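Local structure of TRAS1 ORF2p (Bombyx mori, 1WDU) at residues Y20-K31 / R44-Y55. The protein probably cuts DNA through the N-terminal endonuclease domain described here, one part of a longer protein encoded by a telomere-specific non-LTR retrotransposon. The protein carries 1 engineered substitution. Numbering follows the deposited sequence.
Sequences YRVLQANLQRKK and RKAAIALIQEPY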
loop_
_atom_site.group_PDB
_atom_site.type_symbol
_atom_site.label_atom_id
_atom_site.label_comp_id
_atom_site.label_asym_id
_atom_site.label_seq_id
_atom_site.Cartn_x
_atom_site.Cartn_y
_atom_site.Cartn_z
ATOM N N TYR A 20 -6.329 12.522 7.211
ATOM C CA TYR A 20 -5.143 11.701 7.424
ATOM C C TYR A 20 -4.620 11.335 6.040
ATOM O O TYR A 20 -5.210 10.506 5.356
ATOM C CB TYR A 20 -5.486 10.422 8.181
ATOM C CG TYR A 20 -5.681 10.618 9.660
ATOM C CD1 TYR A 20 -6.913 11.015 10.177
ATOM C CD2 TYR A 20 -4.618 10.434 10.547
ATOM C CE1 TYR A 20 -7.082 11.226 11.547
ATOM C CE2 TYR A 20 -4.773 10.642 11.912
ATOM C CZ TYR A 20 -6.005 11.039 12.406
ATOM O OH TYR A 20 -6.155 11.253 13.756
ATOM N N ARG A 21 -3.526 11.960 5.622
ATOM C CA ARG A 21 -2.964 11.677 4.309
ATOM C C ARG A 21 -2.086 10.427 4.308
ATOM O O ARG A 21 -1.277 10.212 5.218
ATOM C CB ARG A 21 -2.154 12.876 3.811
ATOM C CG ARG A 21 -2.958 14.157 3.684
ATOM C CD ARG A 21 -2.165 15.241 2.964
ATOM N NE ARG A 21 -2.964 16.445 2.733
ATOM C CZ ARG A 21 -3.392 17.257 3.696
ATOM N NH1 ARG A 21 -3.095 17.002 4.967
ATOM N NH2 ARG A 21 -4.114 18.327 3.387
ATOM N N VAL A 22 -2.252 9.605 3.277
ATOM C CA VAL A 22 -1.478 8.375 3.147
ATOM C C VAL A 22 -0.608 8.361 1.888
ATOM O O VAL A 22 -1.063 8.728 0.803
ATOM C CB VAL A 22 -2.405 7.136 3.083
ATOM C CG1 VAL A 22 -1.564 5.858 2.943
ATOM C CG2 VAL A 22 -3.286 7.073 4.326
ATOM N N LEU A 23 0.639 7.920 2.035
ATOM C CA LEU A 23 1.552 7.815 0.893
ATOM C C LEU A 23 1.763 6.335 0.535
ATOM O O LEU A 23 1.901 5.498 1.420
ATOM C CB LEU A 23 2.913 8.446 1.229
ATOM C CG LEU A 23 2.958 9.901 1.717
ATOM C CD1 LEU A 23 4.407 10.285 1.985
ATOM C CD2 LEU A 23 2.336 10.836 0.677
ATOM N N GLN A 24 1.772 6.008 -0.752
ATOM C CA GLN A 24 2.010 4.628 -1.177
ATOM C C GLN A 24 3.182 4.661 -2.154
ATOM O O GLN A 24 3.114 5.347 -3.168
ATOM C CB GLN A 24 0.780 4.028 -1.874
ATOM C CG GLN A 24 0.942 2.538 -2.229
ATOM C CD GLN A 24 -0.281 1.959 -2.927
ATOM O OE1 GLN A 24 -1.397 2.070 -2.424
ATOM N NE2 GLN A 24 -0.073 1.332 -4.092
ATOM N N ALA A 25 4.249 3.922 -1.861
ATOM C CA ALA A 25 5.406 3.933 -2.748
ATOM C C ALA A 25 6.336 2.738 -2.639
ATOM O O ALA A 25 6.602 2.225 -1.548
ATOM C CB ALA A 25 6.212 5.215 -2.524
ATOM N N ASN A 26 6.824 2.312 -3.798
ATOM C CA ASN A 26 7.770 1.218 -3.899
ATOM C C ASN A 26 9.115 1.908 -4.082
ATOM O O ASN A 26 9.412 2.444 -5.144
ATOM C CB ASN A 26 7.471 0.340 -5.116
ATOM C CG ASN A 26 8.498 -0.771 -5.293
ATOM O OD1 ASN A 26 9.617 -0.677 -4.783
ATOM N ND2 ASN A 26 8.129 -1.820 -6.022
ATOM N N LEU A 27 9.915 1.892 -3.026
ATOM C CA LEU A 27 11.225 2.524 -2.990
ATOM C C LEU A 27 12.339 1.794 -3.722
ATOM O O LEU A 27 13.396 2.377 -3.991
ATOM C CB LEU A 27 11.628 2.718 -1.532
ATOM C CG LEU A 27 11.023 3.911 -0.787
ATOM C CD1 LEU A 27 9.753 4.393 -1.464
ATOM C CD2 LEU A 27 10.777 3.510 0.666
ATOM N N GLN A 28 12.108 0.520 -4.026
ATOM C CA GLN A 28 13.089 -0.312 -4.721
ATOM C C GLN A 28 14.445 -0.444 -4.023
ATOM O O GLN A 28 15.469 -0.613 -4.677
ATOM C CB GLN A 28 13.292 0.197 -6.152
ATOM C CG GLN A 28 12.138 -0.164 -7.078
ATOM C CD GLN A 28 12.462 0.036 -8.548
ATOM O OE1 GLN A 28 11.764 -0.484 -9.422
ATOM N NE2 GLN A 28 13.515 0.799 -8.830
ATOM N N ARG A 29 14.442 -0.375 -2.695
ATOM C CA ARG A 29 15.666 -0.499 -1.908
ATOM C C ARG A 29 16.657 0.647 -2.108
ATOM O O ARG A 29 17.827 0.521 -1.746
ATOM C CB ARG A 29 16.379 -1.820 -2.227
ATOM C CG ARG A 29 15.527 -3.071 -2.080
ATOM C CD ARG A 29 16.409 -4.308 -2.050
ATOM N NE ARG A 29 15.650 -5.548 -2.193
ATOM C CZ ARG A 29 15.044 -5.927 -3.316
ATOM N NH1 ARG A 29 15.107 -5.158 -4.399
ATOM N NH2 ARG A 29 14.378 -7.075 -3.361
ATOM N N LYS A 30 16.201 1.755 -2.686
ATOM C CA LYS A 30 17.076 2.903 -2.919
ATOM C C LYS A 30 17.195 3.811 -1.693
ATOM O O LYS A 30 16.207 4.408 -1.254
ATOM C CB LYS A 30 16.573 3.732 -4.106
ATOM C CG LYS A 30 16.725 3.074 -5.468
ATOM C CD LYS A 30 16.278 4.029 -6.574
ATOM C CE LYS A 30 16.519 3.450 -7.969
ATOM N NZ LYS A 30 16.112 4.390 -9.064
ATOM N N LYS A 31 18.410 3.916 -1.153
ATOM C CA LYS A 31 18.683 4.749 0.018
ATOM C C LYS A 31 18.152 6.161 -0.197
ATOM O O LYS A 31 17.628 6.787 0.718
ATOM C CB LYS A 31 20.190 4.818 0.275
ATOM C CG LYS A 31 20.888 3.464 0.298
ATOM C CD LYS A 31 22.383 3.603 0.593
ATOM C CE LYS A 31 23.103 2.265 0.438
ATOM N NZ LYS A 31 24.519 2.301 0.910
ATOM N N ARG A 44 4.132 17.109 2.821
ATOM C CA ARG A 44 2.695 16.878 2.731
ATOM C C ARG A 44 2.026 16.684 4.091
ATOM O O ARG A 44 0.798 16.657 4.184
ATOM C CB ARG A 44 2.413 15.647 1.878
ATOM C CG ARG A 44 2.516 15.867 0.395
ATOM C CD ARG A 44 1.861 14.706 -0.327
ATOM N NE ARG A 44 1.577 15.028 -1.721
ATOM C CZ ARG A 44 2.503 15.173 -2.659
ATOM N NH1 ARG A 44 3.787 15.018 -2.357
ATOM N NH2 ARG A 44 2.141 15.481 -3.899
ATOM N N LYS A 45 2.835 16.555 5.138
ATOM C CA LYS A 45 2.314 16.337 6.481
ATOM C C LYS A 45 1.453 15.081 6.452
ATOM O O LYS A 45 0.287 15.083 6.862
ATOM C CB LYS A 45 1.504 17.556 6.953
ATOM C CG LYS A 45 2.378 18.689 7.509
ATOM C CD LYS A 45 1.592 19.975 7.745
ATOM C CE LYS A 45 1.156 20.619 6.430
ATOM N NZ LYS A 45 0.427 21.908 6.643
ATOM N N ALA A 46 2.050 14.007 5.942
ATOM C CA ALA A 46 1.375 12.724 5.834
ATOM C C ALA A 46 1.361 12.013 7.182
ATOM O O ALA A 46 2.261 12.191 7.999
ATOM C CB ALA A 46 2.070 11.862 4.795
ATOM N N ALA A 47 0.332 11.214 7.417
ATOM C CA ALA A 47 0.231 10.473 8.663
ATOM C C ALA A 47 0.731 9.050 8.464
ATOM O O ALA A 47 1.302 8.456 9.375
ATOM C CB ALA A 47 -1.214 10.445 9.142
ATOM N N ILE A 48 0.529 8.525 7.253
ATOM C CA ILE A 48 0.896 7.150 6.925
ATOM C C ILE A 48 1.621 6.969 5.586
ATOM O O ILE A 48 1.434 7.733 4.633
ATOM C CB ILE A 48 -0.373 6.253 6.856
ATOM C CG1 ILE A 48 -1.166 6.332 8.170
ATOM C CG2 ILE A 48 0.021 4.807 6.532
ATOM C CD1 ILE A 48 -0.533 5.587 9.313
ATOM N N ALA A 49 2.444 5.931 5.525
ATOM C CA ALA A 49 3.134 5.584 4.298
ATOM C C ALA A 49 3.049 4.061 4.154
ATOM O O ALA A 49 3.405 3.322 5.078
ATOM C CB ALA A 49 4.584 6.038 4.345
ATOM N N LEU A 50 2.519 3.603 3.021
ATOM C CA LEU A 50 2.417 2.172 2.723
ATOM C C LEU A 50 3.581 1.924 1.766
ATOM O O LEU A 50 3.523 2.271 0.583
ATOM C CB LEU A 50 1.075 1.849 2.064
ATOM C CG LEU A 50 -0.172 2.274 2.867
ATOM C CD1 LEU A 50 -1.420 1.955 2.065
ATOM C CD2 LEU A 50 -0.214 1.576 4.209
ATOM N N ILE A 51 4.641 1.328 2.303
ATOM C CA ILE A 51 5.875 1.086 1.572
ATOM C C ILE A 51 6.130 -0.332 1.086
ATOM O O ILE A 51 5.662 -1.302 1.679
ATOM C CB ILE A 51 7.085 1.457 2.456
ATOM C CG1 ILE A 51 6.893 2.846 3.059
ATOM C CG2 ILE A 51 8.370 1.408 1.642
ATOM C CD1 ILE A 51 7.829 3.115 4.232
ATOM N N GLN A 52 6.899 -0.428 0.003
ATOM C CA GLN A 52 7.323 -1.705 -0.554
ATOM C C GLN A 52 8.791 -1.547 -0.889
ATOM O O GLN A 52 9.216 -0.476 -1.335
ATOM C CB GLN A 52 6.569 -2.066 -1.840
ATOM C CG GLN A 52 5.070 -2.197 -1.677
ATOM C CD GLN A 52 4.399 -0.851 -1.668
ATOM O OE1 GLN A 52 4.639 -0.034 -2.557
ATOM N NE2 GLN A 52 3.554 -0.606 -0.671
ATOM N N GLU A 53 9.565 -2.604 -0.656
ATOM C CA GLU A 53 10.987 -2.594 -0.968
ATOM C C GLU A 53 11.775 -1.470 -0.293
ATOM O O GLU A 53 12.474 -0.707 -0.962
ATOM C CB GLU A 53 11.177 -2.484 -2.480
ATOM C CG GLU A 53 10.527 -3.590 -3.276
ATOM C CD GLU A 53 11.443 -4.771 -3.482
ATOM O OE1 GLU A 53 11.622 -5.574 -2.538
ATOM O OE2 GLU A 53 11.998 -4.887 -4.595
ATOM N N PRO A 54 11.667 -1.343 1.035
ATOM C CA PRO A 54 12.421 -0.279 1.703
ATOM C C PRO A 54 13.895 -0.672 1.762
ATOM O O PRO A 54 14.238 -1.851 1.658
ATOM C CB PRO A 54 11.787 -0.229 3.083
ATOM C CG PRO A 54 11.479 -1.665 3.330
ATOM C CD PRO A 54 10.885 -2.121 2.009
ATOM N N TYR A 55 14.771 0.310 1.915
ATOM C CA TYR A 55 16.189 0.011 1.995
ATOM C C TYR A 55 16.529 -0.440 3.410
ATOM O O TYR A 55 16.129 0.201 4.385
ATOM C CB TYR A 55 17.013 1.242 1.606
ATOM C CG TYR A 55 18.445 1.195 2.078
ATOM C CD1 TYR A 55 18.821 1.803 3.277
ATOM C CD2 TYR A 55 19.420 0.517 1.345
ATOM C CE1 TYR A 55 20.130 1.737 3.736
ATOM C CE2 TYR A 55 20.737 0.441 1.799
ATOM C CZ TYR A 55 21.084 1.055 2.996
ATOM O OH TYR A 55 22.378 0.981 3.458
HETATM O O HOH W 1 -2.178 13.673 7.530
HETATM O O HOH W 2 2.315 0.878 -4.568
#
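Arg-21 O is gripped by two backbone donors, Ala-47 N at 2.9 Å and Ile-48 N at 3.2 Å, both in the carbonyl plane. From this fork the strands 20-26 and 48-52 run parallel, 14° apart, as neighbours in the beta-alpha-beta unit closed by helix 31-44. Their ladder alternates donors regularly; its shortest rung, Leu-50 N to Leu-23 O at 2.6 Å, lies almost in line with the carbonyl. Leu-23 packs against Leu-37 and Ala-41 of helix 31-44, its CG also meeting Ala-46 CB, just beyond the helix end, at 3.8 Å. On the other face, Val-22 lies alongside Ile-48 and its CG1 crosses to Leu-50 CG; strand 116-123 of the second sheet packs there, and Ser-121 bonds Gln-52 NE2. At the end of strand 20-26, Asn-26 OD1 accepts from Gln-28 N, an Asx turn, while Glu-53 CB and CG lie against OD1. Backbone bonding continues into the loops, Arg-29 N reaching Glu-53 O at 2.6 Å. The Arg-29 NH1 to Glu-53 OE2 salt bridge (3.1 Å) rests on charge alone: OE2 lies well out of the guanidinium plane, and no N-H points at it. The two planes are 73° apart. Tyr-55, its CG anti to N (chi1 161°), presents a ring face to Lys-31, whose CG is 3.4 Å from the ring centroid: a CH-pi contact. An alanine at Tyr-55 is likely to leave the Lys-31 methylenes without that face and freer to turn. A bound phosphate, probably from the crystallisation liquor, lies about 3 Å from Glu-53's side chain (nearest atoms). This polar end is consistent with the active-site edge of the DNase I-like fold, where Asn-26 and Glu-53 probably take part.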